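Local coordinates for Non-structural protein 3 (Porcine deltacoronavirus, PDB 6LN0) that is part of the coronavirus replication machinery, its crystallised fragment including a macro domain and a papain-like protease that probably cleaves the viral polyprotein, at residues W242-T247 with G290-F295; T272-R277 with L319-S324. One frame throughout, in Å; residues are numbered along the deposited sequence.

Contact 1: W242-T247 with G290-F295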
loop_
_atom_site.group_PDB
_atom_site.type_symbol
_atom_site.label_atom_id
_atom_site.label_comp_id
_atom_site.label_asym_id
_atom_site.label_seq_id
_atom_site.Cartn_x
_atom_site.Cartn_y
_atom_site.Cartn_z
ATOM N N TRP A 242 5.218 26.131 -3.922
ATOM C CA TRP A 242 5.736 26.874 -5.064
ATOM C C TRP A 242 5.212 28.297 -5.032
ATOM O O TRP A 242 4.234 28.608 -4.347
ATOM C CB TRP A 242 5.319 26.277 -6.409
ATOM C CG TRP A 242 5.509 24.817 -6.601
ATOM C CD1 TRP A 242 4.550 23.854 -6.494
ATOM C CD2 TRP A 242 6.714 24.142 -7.000
ATOM N NE1 TRP A 242 5.086 22.626 -6.782
ATOM C CE2 TRP A 242 6.412 22.773 -7.093
ATOM C CE3 TRP A 242 8.014 24.559 -7.276
ATOM C CZ2 TRP A 242 7.363 21.819 -7.447
ATOM C CZ3 TRP A 242 8.959 23.609 -7.625
ATOM C CH2 TRP A 242 8.628 22.257 -7.711
ATOM N N VAL A 243 5.840 29.159 -5.830
ATOM C CA VAL A 243 5.352 30.514 -6.051
ATOM C C VAL A 243 5.041 30.679 -7.537
ATOM O O VAL A 243 5.887 30.387 -8.394
ATOM C CB VAL A 243 6.378 31.557 -5.563
ATOM C CG1 VAL A 243 6.221 32.895 -6.308
ATOM C CG2 VAL A 243 6.289 31.723 -4.030
ATOM N N VAL A 244 3.823 31.125 -7.841
ATOM C CA VAL A 244 3.459 31.492 -9.202
ATOM C C VAL A 244 3.136 32.981 -9.233
ATOM O O VAL A 244 2.821 33.595 -8.211
ATOM C CB VAL A 244 2.284 30.665 -9.764
ATOM C CG1 VAL A 244 2.794 29.342 -10.302
ATOM C CG2 VAL A 244 1.218 30.471 -8.703
ATOM N N SER A 245 3.170 33.547 -10.439
ATOM C CA SER A 245 3.353 34.987 -10.606
ATOM C C SER A 245 2.902 35.394 -12.002
ATOM O O SER A 245 3.419 34.849 -12.982
ATOM C CB SER A 245 4.830 35.331 -10.393
ATOM O OG SER A 245 5.064 36.701 -10.571
ATOM N N ARG A 246 1.955 36.339 -12.098
ATOM C CA ARG A 246 1.592 36.918 -13.394
ATOM C C ARG A 246 2.758 37.731 -13.949
ATOM O O ARG A 246 3.286 38.614 -13.272
ATOM C CB ARG A 246 0.349 37.812 -13.283
ATOM C CG ARG A 246 -0.903 37.171 -12.650
ATOM C CD ARG A 246 -1.738 36.318 -13.633
ATOM N NE ARG A 246 -1.878 36.933 -14.954
ATOM C CZ ARG A 246 -2.148 36.266 -16.079
ATOM N NH1 ARG A 246 -2.317 34.945 -16.063
ATOM N NH2 ARG A 246 -2.245 36.923 -17.230
ATOM N N THR A 247 3.169 37.430 -15.179
ATOM C CA THR A 247 4.329 38.068 -15.797
ATOM C C THR A 247 4.231 37.854 -17.296
ATOM O O THR A 247 3.951 36.734 -17.735
ATOM C CB THR A 247 5.656 37.474 -15.283
ATOM O OG1 THR A 247 5.530 37.113 -13.906
ATOM C CG2 THR A 247 6.790 38.468 -15.419
ATOM N N GLY A 290 -3.390 30.606 -8.709
ATOM C CA GLY A 290 -2.464 30.691 -7.595
ATOM C C GLY A 290 -2.249 29.415 -6.812
ATOM O O GLY A 290 -1.506 29.449 -5.823
ATOM N N ASN A 291 -2.880 28.287 -7.205
ATOM C CA ASN A 291 -2.667 26.983 -6.570
ATOM C C ASN A 291 -1.894 26.062 -7.497
ATOM O O ASN A 291 -2.464 25.106 -8.037
ATOM C CB ASN A 291 -3.971 26.273 -6.220
ATOM C CG ASN A 291 -4.899 27.120 -5.421
ATOM O OD1 ASN A 291 -4.740 28.340 -5.362
ATOM N ND2 ASN A 291 -5.896 26.477 -4.786
ATOM N N PRO A 292 -0.593 26.279 -7.674
ATOM C CA PRO A 292 0.156 25.464 -8.632
ATOM C C PRO A 292 0.370 24.018 -8.193
ATOM O O PRO A 292 0.923 23.225 -8.968
ATOM C CB PRO A 292 1.486 26.208 -8.723
ATOM C CG PRO A 292 1.654 26.782 -7.338
ATOM C CD PRO A 292 0.286 27.088 -6.814
ATOM N N ASN A 293 -0.060 23.634 -6.997
ATOM C CA ASN A 293 0.479 22.425 -6.389
ATOM C C ASN A 293 0.045 21.168 -7.135
ATOM O O ASN A 293 0.883 20.339 -7.504
ATOM C CB ASN A 293 0.074 22.359 -4.921
ATOM C CG ASN A 293 0.995 23.175 -4.046
ATOM O OD1 ASN A 293 1.472 24.237 -4.448
ATOM N ND2 ASN A 293 1.265 22.678 -2.845
ATOM N N ARG A 294 -1.249 21.011 -7.380
ATOM C CA ARG A 294 -1.699 19.765 -7.989
ATOM C C ARG A 294 -1.198 19.646 -9.425
ATOM O O ARG A 294 -0.621 18.617 -9.813
ATOM C CB ARG A 294 -3.221 19.675 -7.900
ATOM C CG ARG A 294 -3.674 19.422 -6.467
ATOM C CD ARG A 294 -5.154 19.672 -6.241
ATOM N NE ARG A 294 -5.948 18.521 -6.650
ATOM C CZ ARG A 294 -7.025 18.577 -7.440
ATOM N NH1 ARG A 294 -7.467 19.737 -7.898
ATOM N NH2 ARG A 294 -7.670 17.460 -7.774
ATOM N N PHE A 295 -1.372 20.712 -10.214
ATOM C CA PHE A 295 -0.991 20.696 -11.624
ATOM C C PHE A 295 0.484 20.377 -11.799
ATOM O O PHE A 295 0.852 19.561 -12.646
ATOM C CB PHE A 295 -1.327 22.051 -12.237
ATOM C CG PHE A 295 -1.149 22.125 -13.720
ATOM C CD1 PHE A 295 -1.763 21.203 -14.555
ATOM C CD2 PHE A 295 -0.416 23.153 -14.289
ATOM C CE1 PHE A 295 -1.636 21.284 -15.928
ATOM C CE2 PHE A 295 -0.281 23.253 -15.680
ATOM C CZ PHE A 295 -0.889 22.320 -16.498
#
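Trp242 faces Pro292 and Val244 faces Gly290, so the two backbones run past each other in opposite directions, with CA atoms 6.8 Å apart in the first pair and 6.2 Å in the second. No hydrogen bond joins them. Gly290 ends the preceding helix in a Schellman motif, its positive phi turning the chain toward Pro292 and the start of helix 293-302. What holds the pair together is apolar packing around the proline ring, which is met by Trp242 CB and by both methyls of Val244. The CB of Trp242 lies 3.8 Å from Pro292 CG, while Val244 CG1 comes to 3.7 Å from Pro292 CB. With chi1 at -83°, CG1 of the valine stands anti to the carbonyl carbon, and CG2 lies between the ring and the glycine, 3.9 Å from Gly290 CA. Having no side chain, Gly290 presents bare backbone to this methyl. At the other end, Asn293 OD1 meets the edge of the indole, 3.7 Å from Trp242 CD1, and its amide plane is turned 84° from the ring. The same amide is anchored through ND2, which donates to Cys238 O, so the rotation of the group is fixed from outside the contact. The Trp242 side chain also packs on Val296 and Tyr300 of helix 293-302, and Tyr287 of helix 278-287 touches both Val244 and Pro292. Strand 244-247 pairs with strand 250-253, and Val244 also leans on Met251 and Leu253 of that partner. The example is thus a two-stranded antiparallel hairpin seated against the turn between two helices, consistent with the small hairpin of the largely helical thumb of coronavirus papain-like proteases.

Contact 2: T272-R277 with L319-S324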
loop_
_atom_site.group_PDB
_atom_site.type_symbol
_atom_site.label_atom_id
_atom_site.label_comp_id
_atom_site.label_asym_id
_atom_site.label_seq_id
_atom_site.Cartn_x
_atom_site.Cartn_y
_atom_site.Cartn_z
ATOM N N THR A 272 -0.587 28.745 -26.505
ATOM C CA THR A 272 -1.356 28.073 -27.539
ATOM C C THR A 272 -2.842 28.268 -27.266
ATOM O O THR A 272 -3.249 28.948 -26.325
ATOM C CB THR A 272 -1.041 26.584 -27.608
ATOM O OG1 THR A 272 -1.805 25.931 -26.599
ATOM C CG2 THR A 272 0.420 26.336 -27.369
ATOM N N ALA A 273 -3.664 27.651 -28.105
ATOM C CA ALA A 273 -5.102 27.826 -28.016
ATOM C C ALA A 273 -5.799 26.572 -27.518
ATOM O O ALA A 273 -7.027 26.484 -27.607
ATOM C CB ALA A 273 -5.661 28.241 -29.375
ATOM N N TYR A 274 -5.050 25.609 -26.990
ATOM C CA TYR A 274 -5.589 24.304 -26.640
ATOM C C TYR A 274 -6.375 24.379 -25.337
ATOM O O TYR A 274 -6.157 25.264 -24.509
ATOM C CB TYR A 274 -4.461 23.282 -26.504
ATOM C CG TYR A 274 -3.624 23.072 -27.750
ATOM C CD1 TYR A 274 -4.214 22.976 -29.005
ATOM C CD2 TYR A 274 -2.244 22.964 -27.663
ATOM C CE1 TYR A 274 -3.444 22.781 -30.135
ATOM C CE2 TYR A 274 -1.466 22.773 -28.774
ATOM C CZ TYR A 274 -2.064 22.676 -30.019
ATOM O OH TYR A 274 -1.286 22.473 -31.149
ATOM N N GLN A 275 -7.298 23.430 -25.157
ATOM C CA GLN A 275 -8.076 23.314 -23.926
ATOM C C GLN A 275 -7.941 21.907 -23.350
ATOM O O GLN A 275 -8.280 20.926 -24.016
ATOM C CB GLN A 275 -9.555 23.649 -24.154
ATOM C CG GLN A 275 -10.409 23.220 -22.950
ATOM C CD GLN A 275 -11.817 23.783 -22.955
ATOM O OE1 GLN A 275 -12.402 24.033 -24.010
ATOM N NE2 GLN A 275 -12.377 23.972 -21.761
ATOM N N PHE A 276 -7.471 21.816 -22.112
ATOM C CA PHE A 276 -7.298 20.533 -21.438
ATOM C C PHE A 276 -8.620 19.773 -21.307
ATOM O O PHE A 276 -9.684 20.360 -21.124
ATOM C CB PHE A 276 -6.737 20.760 -20.037
ATOM C CG PHE A 276 -5.293 21.135 -20.008
ATOM C CD1 PHE A 276 -4.330 20.288 -20.537
ATOM C CD2 PHE A 276 -4.887 22.322 -19.391
ATOM C CE1 PHE A 276 -2.989 20.628 -20.480
ATOM C CE2 PHE A 276 -3.552 22.673 -19.327
ATOM C CZ PHE A 276 -2.595 21.829 -19.875
ATOM N N ARG A 277 -8.537 18.446 -21.344
ATOM C CA ARG A 277 -9.681 17.617 -21.001
ATOM C C ARG A 277 -10.136 17.888 -19.555
ATOM O O ARG A 277 -9.376 18.420 -18.744
ATOM C CB ARG A 277 -9.326 16.142 -21.199
ATOM C CG ARG A 277 -8.434 15.583 -20.131
ATOM C CD ARG A 277 -7.919 14.251 -20.569
ATOM N NE ARG A 277 -6.799 13.782 -19.777
ATOM C CZ ARG A 277 -6.919 13.101 -18.644
ATOM N NH1 ARG A 277 -8.120 12.818 -18.158
ATOM N NH2 ARG A 277 -5.834 12.694 -18.000
ATOM N N LEU A 319 3.295 16.222 -22.985
ATOM C CA LEU A 319 2.299 15.758 -22.025
ATOM C C LEU A 319 1.077 16.666 -22.016
ATOM O O LEU A 319 -0.061 16.194 -22.099
ATOM C CB LEU A 319 2.910 15.685 -20.628
ATOM C CG LEU A 319 1.851 15.508 -19.545
ATOM C CD1 LEU A 319 1.458 14.059 -19.484
ATOM C CD2 LEU A 319 2.382 15.990 -18.214
ATOM N N LEU A 320 1.292 17.978 -21.937
ATOM C CA LEU A 320 0.171 18.908 -21.870
ATOM C C LEU A 320 -0.680 18.838 -23.125
ATOM O O LEU A 320 -1.913 18.755 -23.047
ATOM C CB LEU A 320 0.684 20.329 -21.655
ATOM C CG LEU A 320 1.516 20.507 -20.383
ATOM C CD1 LEU A 320 1.921 21.980 -20.242
ATOM C CD2 LEU A 320 0.770 19.977 -19.129
ATOM N N VAL A 321 -0.033 18.861 -24.299
ATOM C CA VAL A 321 -0.763 18.929 -25.568
ATOM C C VAL A 321 -1.593 17.665 -25.786
ATOM O O VAL A 321 -2.751 17.727 -26.214
ATOM C CB VAL A 321 0.214 19.182 -26.737
ATOM C CG1 VAL A 321 -0.437 18.825 -28.057
ATOM C CG2 VAL A 321 0.671 20.624 -26.743
ATOM N N SER A 322 -1.028 16.505 -25.481
ATOM C CA SER A 322 -1.787 15.275 -25.660
ATOM C C SER A 322 -2.949 15.131 -24.673
ATOM O O SER A 322 -3.835 14.307 -24.915
ATOM C CB SER A 322 -0.871 14.069 -25.539
ATOM O OG SER A 322 -0.499 13.937 -24.205
ATOM N N ASN A 323 -2.979 15.893 -23.574
ATOM C CA ASN A 323 -4.127 15.897 -22.674
ATOM C C ASN A 323 -5.098 17.016 -22.989
ATOM O O ASN A 323 -5.932 17.372 -22.135
ATOM C CB ASN A 323 -3.689 16.001 -21.219
ATOM C CG ASN A 323 -3.273 14.688 -20.666
ATOM O OD1 ASN A 323 -4.080 13.944 -20.117
ATOM N ND2 ASN A 323 -2.002 14.388 -20.792
ATOM N N SER A 324 -5.020 17.563 -24.196
ATOM C CA SER A 324 -5.867 18.648 -24.644
ATOM C C SER A 324 -6.627 18.228 -25.900
ATOM O O SER A 324 -6.526 17.100 -26.370
ATOM C CB SER A 324 -5.025 19.895 -24.904
ATOM O OG SER A 324 -4.174 19.671 -26.024
#
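A chi1 of 75° sets Arg277 CG between its backbone N and carbonyl carbon, and the chain then runs extended to NE, which lays it alongside Asn323, whose CG is anti to its own carbonyl carbon. The setting is an isolated beta bridge, Phe276 with Ser324, that ties the N-cap of helix 278-287 to the end of helix 313-322 in what is, by family, probably the thumb of the papain-like protease. Its backbone bond, Arg277 N to Asn323 O at 2.9 Å, is nearly straight. The side chains repeat the link. Arg277 NE donates to Asn323 OD1 at 2.7 Å on a lone pair, and NH2 adds a second bond to the same oxygen at 3.0 Å, nearly along its C=O axis. OD1 lies in the guanidinium plane, and the amide is turned 34° from it. On its other branch Asn323 ND2 donates to Leu319 O at 3.0 Å; the backbone N of Asn323 reaches that carbonyl from the opposite face. The buried amide is therefore gripped at both ends and its flip is settled. Arg277 NH1 has a further partner in Glu223 O.

Next to the bridge, Phe276 turns its edge to the helix, with CE1 3.4 Å from Leu320 O, while Phe269 stacks on its ring and Tyr284 meets it edge-to-face. Tyr274 instead slants across Val321, CE2 lying 3.6 Å from CG2. At the bridge itself a CA-H...O contact brings Ser324 CA to within 3.4 Å of Gln275 O.

Overall arrangement
The centres of contact 1 and contact 2 are about 18 Å apart, yet the two share one packed interior. Phe295, from the helix that begins in contact 1, sends CZ to 3.8 Å from Phe276 CZ and 3.9 Å from Leu320 CD2, both of contact 2. Tyr284, on helix 278-287, meets the rings of Phe295 and Phe276 alike. Along the chain the segments alternate, so the two closures interlock: helix 278-287 starts right after 272-277 and leads on to 290-295. Neither contact supplies a ligand to the zinc ion, which is held by Cys334, Cys335, Cys360 and Cys363; both lie in the mainly helical region that probably forms the thumb of the protease.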